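Local coordinates for protein CurM Sulfotransferase (Moorea producta, PDB 4GBM) that probably transfers a sulfo group from PAPS to a polyketide intermediate of the curacin pathway, activating it for later steps, at residues 64-76 with 110-124. The protein carries 2 engineered substitutions. Numbering follows the deposited sequence. Where two conformers were deposited one is given.
Sequences LHLLPFNTMKERQ and LESQNLSIQQVYGML. With ZN (zinc ion), chain F; SO4 (sulfate ion), chain Q.
Met72 enters the other segment as a knob among Leu110, Glu111, Ile117 and Val120. With CG placed anti to the carbonyl carbon (chi1 -72°) and further bends at chi2 and chi3, its CG lies 3.6 Å from Val120 CG2, and the side chain crosses those of Val120 and Ile117 at roughly right angles. Beside it, Leu66 sets CD1 over one face of the Tyr121 ring, 4.0 Å from the centroid and 8° off the normal, a clear CH-pi contact; CD1 also meets Leu124 CD1 tip to tip. The Tyr121 hydroxyl accepts from a water that itself accepts from Leu66 N, and hydrogen-bonds Asp135.

The backbones form a single bridge at Thr71 and Ser116: Met72 N donates to Leu115 O (2.9 Å), and Ile117 N to Asn70 O (3.0 Å). Lys73 N donates to Asn114 OD1 at 2.9 Å, tilted 35° from the amide carbonyl plane, while Lys73 NZ reaches Glu111 O.

Extended from CG to NE, Arg75 gives NE to His65 O (2.9 Å), NH2 to Leu64 O, and NH1 and NH2 to one oxygen of a sulfate that probably came from the crystallisation liquor; a water links NH1 to Glu111 OE2. A methionine at Arg75 would probably leave both loop carbonyls without these donors and Glu111 without its nearby positive charge.

Asn114, with positive phi, closes helix 100-113 in a Schellman motif, and the Ser116-Gln119 capping box starts helix 117-128: a tight turn between two helices, packed on helix 72-78 within the sulfotransferase domain.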
loop_
_atom_site.group_PDB
_atom_site.type_symbol
_atom_site.label_atom_id
_atom_site.label_comp_id
_atom_site.label_asym_id
_atom_site.label_seq_id
_atom_site.Cartn_x
_atom_site.Cartn_y
_atom_site.Cartn_z
ATOM N N LEU A 64 3.023 7.864 -2.344
ATOM C CA LEU A 64 3.762 9.126 -2.245
ATOM C C LEU A 64 5.236 8.968 -2.601
ATOM O O LEU A 64 5.893 9.950 -2.963
ATOM C CB LEU A 64 3.631 9.704 -0.832
ATOM C CG LEU A 64 2.216 10.066 -0.374
ATOM C CD1 LEU A 64 2.207 10.380 1.114
ATOM C CD2 LEU A 64 1.646 11.219 -1.189
ATOM N N HIS A 65 5.763 7.747 -2.482
ATOM C CA HIS A 65 7.183 7.468 -2.764
ATOM C C HIS A 65 8.151 8.383 -1.987
ATOM O O HIS A 65 9.167 8.833 -2.526
ATOM C CB HIS A 65 7.475 7.523 -4.279
ATOM C CG HIS A 65 6.492 6.758 -5.117
ATOM N ND1 HIS A 65 6.491 5.385 -5.193
ATOM C CD2 HIS A 65 5.481 7.178 -5.913
ATOM C CE1 HIS A 65 5.530 4.988 -6.007
ATOM N NE2 HIS A 65 4.894 6.058 -6.448
ATOM N N LEU A 66 7.835 8.623 -0.718
ATOM C CA LEU A 66 8.681 9.444 0.152
ATOM C C LEU A 66 9.554 8.581 1.064
ATOM O O LEU A 66 10.772 8.778 1.131
ATOM C CB LEU A 66 7.818 10.386 0.995
ATOM C CG LEU A 66 7.061 11.507 0.271
ATOM C CD1 LEU A 66 6.108 12.183 1.236
ATOM C CD2 LEU A 66 8.021 12.526 -0.334
ATOM N N LEU A 67 8.926 7.611 1.731
ATOM C CA LEU A 67 9.586 6.810 2.769
ATOM C C LEU A 67 10.953 6.198 2.398
ATOM O O LEU A 67 11.834 6.139 3.255
ATOM C CB LEU A 67 8.639 5.731 3.317
ATOM C CG LEU A 67 9.025 5.081 4.651
ATOM C CD1 LEU A 67 9.065 6.108 5.792
ATOM C CD2 LEU A 67 8.056 3.956 4.962
ATOM N N PRO A 68 11.147 5.752 1.134
ATOM C CA PRO A 68 12.453 5.165 0.803
ATOM C C PRO A 68 13.636 6.148 0.724
ATOM O O PRO A 68 14.784 5.704 0.631
ATOM C CB PRO A 68 12.218 4.538 -0.580
ATOM C CG PRO A 68 10.739 4.381 -0.690
ATOM C CD PRO A 68 10.188 5.571 0.029
ATOM N N PHE A 69 13.372 7.456 0.770
ATOM C CA PHE A 69 14.410 8.467 0.505
ATOM C C PHE A 69 14.688 9.382 1.692
ATOM O O PHE A 69 13.813 9.599 2.533
ATOM C CB PHE A 69 14.021 9.308 -0.711
ATOM C CG PHE A 69 13.687 8.489 -1.922
ATOM C CD1 PHE A 69 14.700 7.881 -2.663
ATOM C CD2 PHE A 69 12.368 8.302 -2.310
ATOM C CE1 PHE A 69 14.398 7.110 -3.776
ATOM C CE2 PHE A 69 12.057 7.535 -3.429
ATOM C CZ PHE A 69 13.076 6.938 -4.159
ATOM N N ASN A 70 15.904 9.920 1.757
ATOM C CA ASN A 70 16.250 10.858 2.824
ATOM C C ASN A 70 15.932 12.310 2.482
ATOM O O ASN A 70 15.533 13.080 3.355
ATOM C CB ASN A 70 17.724 10.721 3.221
ATOM C CG ASN A 70 18.022 9.403 3.916
ATOM O OD1 ASN A 70 17.239 8.929 4.743
ATOM N ND2 ASN A 70 19.159 8.805 3.584
ATOM N N THR A 71 16.124 12.682 1.220
ATOM C CA THR A 71 15.932 14.068 0.777
ATOM C C THR A 71 15.167 14.119 -0.541
ATOM O O THR A 71 15.130 13.139 -1.279
ATOM C CB THR A 71 17.269 14.801 0.561
ATOM O OG1 THR A 71 17.959 14.208 -0.548
ATOM C CG2 THR A 71 18.140 14.770 1.815
ATOM N N MET A 72 14.563 15.267 -0.832
ATOM C CA MET A 72 13.772 15.423 -2.052
ATOM C C MET A 72 14.588 15.372 -3.349
ATOM O O MET A 72 14.071 14.943 -4.379
ATOM C CB MET A 72 12.915 16.690 -1.992
ATOM C CG MET A 72 11.750 16.579 -1.022
ATOM S SD MET A 72 10.561 15.285 -1.474
ATOM C CE MET A 72 9.625 16.113 -2.761
ATOM N N LYS A 73 15.848 15.803 -3.298
ATOM C CA LYS A 73 16.745 15.670 -4.453
ATOM C C LYS A 73 17.088 14.209 -4.739
ATOM O O LYS A 73 17.114 13.794 -5.898
ATOM C CB LYS A 73 18.025 16.489 -4.276
ATOM C CG LYS A 73 17.946 17.862 -4.905
ATOM C CD LYS A 73 19.322 18.486 -5.064
ATOM C CE LYS A 73 19.257 19.758 -5.902
ATOM N NZ LYS A 73 18.434 20.823 -5.254
ATOM N N GLU A 74 17.352 13.440 -3.682
ATOM C CA GLU A 74 17.560 11.995 -3.804
ATOM C C GLU A 74 16.357 11.341 -4.476
ATOM O O GLU A 74 16.507 10.548 -5.406
ATOM C CB GLU A 74 17.768 11.351 -2.433
ATOM C CG GLU A 74 19.170 11.433 -1.866
ATOM C CD GLU A 74 19.310 10.627 -0.581
ATOM O OE1 GLU A 74 20.306 10.831 0.142
ATOM O OE2 GLU A 74 18.419 9.791 -0.294
ATOM N N ARG A 75 15.166 11.686 -3.988
ATOM C CA ARG A 75 13.914 11.170 -4.535
ATOM C C ARG A 75 13.746 11.516 -6.018
ATOM O O ARG A 75 13.417 10.648 -6.820
ATOM C CB ARG A 75 12.727 11.694 -3.726
ATOM C CG ARG A 75 11.371 11.227 -4.225
ATOM C CD ARG A 75 10.254 11.881 -3.433
ATOM N NE ARG A 75 8.934 11.418 -3.852
ATOM C CZ ARG A 75 8.195 11.986 -4.807
ATOM N NH1 ARG A 75 8.640 13.047 -5.477
ATOM N NH2 ARG A 75 7.003 11.486 -5.101
ATOM N N GLN A 76 13.975 12.778 -6.374
ATOM C CA GLN A 76 13.844 13.230 -7.761
ATOM C C GLN A 76 14.796 12.465 -8.683
ATOM O O GLN A 76 14.417 12.072 -9.787
ATOM C CB GLN A 76 14.104 14.740 -7.857
ATOM C CG GLN A 76 13.710 15.385 -9.193
ATOM C CD GLN A 76 14.742 15.182 -10.291
ATOM O OE1 GLN A 76 15.945 15.336 -10.070
ATOM N NE2 GLN A 76 14.272 14.841 -11.489
ATOM N N LEU A 110 10.351 22.329 -3.489
ATOM C CA LEU A 110 10.793 21.487 -2.377
ATOM C C LEU A 110 12.060 20.737 -2.768
ATOM O O LEU A 110 12.958 20.559 -1.947
ATOM C CB LEU A 110 9.696 20.492 -1.964
ATOM C CG LEU A 110 8.284 21.026 -1.695
ATOM C CD1 LEU A 110 7.367 19.900 -1.209
ATOM C CD2 LEU A 110 8.286 22.207 -0.712
ATOM N N GLU A 111 12.121 20.305 -4.026
ATOM C CA GLU A 111 13.300 19.623 -4.563
ATOM C C GLU A 111 14.501 20.565 -4.676
ATOM O O GLU A 111 15.629 20.178 -4.359
ATOM C CB GLU A 111 12.980 18.985 -5.920
ATOM C CG GLU A 111 11.931 17.867 -5.833
ATOM C CD GLU A 111 11.411 17.412 -7.191
ATOM O OE1 GLU A 111 11.500 18.194 -8.166
ATOM O OE2 GLU A 111 10.903 16.267 -7.277
ATOM N N SER A 112 14.251 21.797 -5.119
ATOM C CA SER A 112 15.321 22.779 -5.288
ATOM C C SER A 112 15.957 23.162 -3.952
ATOM O O SER A 112 17.182 23.317 -3.866
ATOM C CB SER A 112 14.817 24.020 -6.035
ATOM O OG SER A 112 13.908 24.764 -5.246
ATOM N N GLN A 113 15.137 23.306 -2.911
ATOM C CA GLN A 113 15.660 23.602 -1.574
ATOM C C GLN A 113 16.223 22.342 -0.917
ATOM O O GLN A 113 16.983 22.415 0.054
ATOM C CB GLN A 113 14.596 24.244 -0.679
ATOM C CG GLN A 113 15.191 24.820 0.608
ATOM C CD GLN A 113 14.182 25.504 1.504
ATOM O OE1 GLN A 113 12.977 25.399 1.306
ATOM N NE2 GLN A 113 14.682 26.209 2.509
ATOM N N ASN A 114 15.853 21.191 -1.476
ATOM C CA ASN A 114 16.273 19.882 -0.989
ATOM C C ASN A 114 15.816 19.595 0.439
ATOM O O ASN A 114 16.616 19.250 1.310
ATOM C CB ASN A 114 17.779 19.653 -1.161
ATOM C CG ASN A 114 18.146 18.179 -1.119
ATOM O OD1 ASN A 114 17.290 17.314 -1.309
ATOM N ND2 ASN A 114 19.416 17.887 -0.877
ATOM N N LEU A 115 14.518 19.742 0.668
ATOM C CA LEU A 115 13.941 19.421 1.963
ATOM C C LEU A 115 14.155 17.950 2.280
ATOM O O LEU A 115 14.224 17.114 1.377
ATOM C CB LEU A 115 12.444 19.738 1.980
ATOM C CG LEU A 115 12.000 21.203 1.888
ATOM C CD1 LEU A 115 10.524 21.264 2.261
ATOM C CD2 LEU A 115 12.822 22.143 2.769
ATOM N N SER A 116 14.271 17.629 3.563
ATOM C CA SER A 116 14.281 16.226 3.960
ATOM C C SER A 116 12.897 15.620 3.754
ATOM O O SER A 116 11.889 16.330 3.736
ATOM C CB SER A 116 14.695 16.074 5.420
ATOM O OG SER A 116 13.668 16.517 6.289
ATOM N N ILE A 117 12.851 14.300 3.617
ATOM C CA ILE A 117 11.570 13.607 3.487
ATOM C C ILE A 117 10.710 13.823 4.742
ATOM O O ILE A 117 9.490 13.989 4.651
ATOM C CB ILE A 117 11.756 12.109 3.111
ATOM C CG1 ILE A 117 11.545 11.907 1.605
ATOM C CG2 ILE A 117 10.742 11.223 3.812
ATOM C CD1 ILE A 117 12.436 12.736 0.719
ATOM N N GLN A 118 11.350 13.875 5.911
ATOM C CA GLN A 118 10.613 14.162 7.136
ATOM C C GLN A 118 9.940 15.541 7.087
ATOM O O GLN A 118 8.799 15.685 7.515
ATOM C CB GLN A 118 11.514 14.049 8.359
ATOM C CG GLN A 118 10.737 13.998 9.654
ATOM C CD GLN A 118 11.631 13.924 10.862
ATOM O OE1 GLN A 118 12.620 14.652 10.964
ATOM N NE2 GLN A 118 11.283 13.053 11.800
ATOM N N GLN A 119 10.644 16.544 6.556
ATOM C CA GLN A 119 10.047 17.878 6.399
ATOM C C GLN A 119 8.838 17.860 5.473
ATOM O O GLN A 119 7.853 18.560 5.718
ATOM C CB GLN A 119 11.076 18.889 5.895
ATOM C CG GLN A 119 12.035 19.373 6.961
ATOM C CD GLN A 119 13.141 20.223 6.374
ATOM O OE1 GLN A 119 13.888 19.776 5.507
ATOM N NE2 GLN A 119 13.243 21.465 6.836
ATOM N N VAL A 120 8.903 17.057 4.411
ATOM C CA VAL A 120 7.788 16.984 3.468
ATOM C C VAL A 120 6.593 16.287 4.116
ATOM O O VAL A 120 5.456 16.743 3.988
ATOM C CB VAL A 120 8.206 16.324 2.129
ATOM C CG1 VAL A 120 7.004 16.142 1.204
ATOM C CG2 VAL A 120 9.257 17.188 1.455
ATOM N N TYR A 121 6.853 15.199 4.838
ATOM C CA TYR A 121 5.793 14.559 5.609
ATOM C C TYR A 121 5.152 15.539 6.602
ATOM O O TYR A 121 3.930 15.550 6.756
ATOM C CB TYR A 121 6.317 13.338 6.350
ATOM C CG TYR A 121 6.232 12.006 5.630
ATOM C CD1 TYR A 121 7.383 11.254 5.414
ATOM C CD2 TYR A 121 4.996 11.460 5.228
ATOM C CE1 TYR A 121 7.328 10.016 4.796
ATOM C CE2 TYR A 121 4.936 10.206 4.608
ATOM C CZ TYR A 121 6.106 9.492 4.405
ATOM O OH TYR A 121 6.080 8.250 3.802
ATOM N N GLY A 122 5.970 16.347 7.272
ATOM C CA GLY A 122 5.464 17.332 8.229
ATOM C C GLY A 122 4.551 18.350 7.563
ATOM O O GLY A 122 3.508 18.728 8.117
ATOM N N MET A 123 4.950 18.783 6.369
ATOM C CA MET A 123 4.155 19.676 5.521
ATOM C C MET A 123 2.832 19.038 5.096
ATOM O O MET A 123 1.789 19.689 5.109
ATOM C CB MET A 123 4.973 20.064 4.287
ATOM C CG MET A 123 4.302 21.021 3.316
ATOM S SD MET A 123 5.359 21.316 1.886
ATOM C CE MET A 123 6.906 21.710 2.693
ATOM N N LEU A 124 2.872 17.766 4.717
ATOM C CA LEU A 124 1.638 17.058 4.376
ATOM C C LEU A 124 0.714 16.973 5.584
ATOM O O LEU A 124 -0.484 17.250 5.468
ATOM C CB LEU A 124 1.922 15.657 3.832
ATOM C CG LEU A 124 2.609 15.555 2.468
ATOM C CD1 LEU A 124 2.826 14.098 2.086
ATOM C CD2 LEU A 124 1.795 16.270 1.393
HETATM ZN ZN ZN F . 7.877 3.967 -4.417
HETATM S S SO4 Q . 5.191 13.579 -8.107
HETATM O O1 SO4 Q . 5.856 13.745 -6.821
HETATM O O2 SO4 Q . 5.763 12.394 -8.747
HETATM O O3 SO4 Q . 3.763 13.365 -7.912
HETATM O O4 SO4 Q . 5.469 14.767 -8.904
HETATM O O HOH W 1 6.052 7.331 1.116
HETATM O O HOH W 2 14.109 12.571 6.177
HETATM O O HOH W 3 20.506 15.199 -1.204
HETATM O O HOH W 4 11.183 14.509 -5.311
HETATM O O HOH W 5 8.822 14.802 -8.276
HETATM O O HOH W 6 7.565 2.201 -5.590
#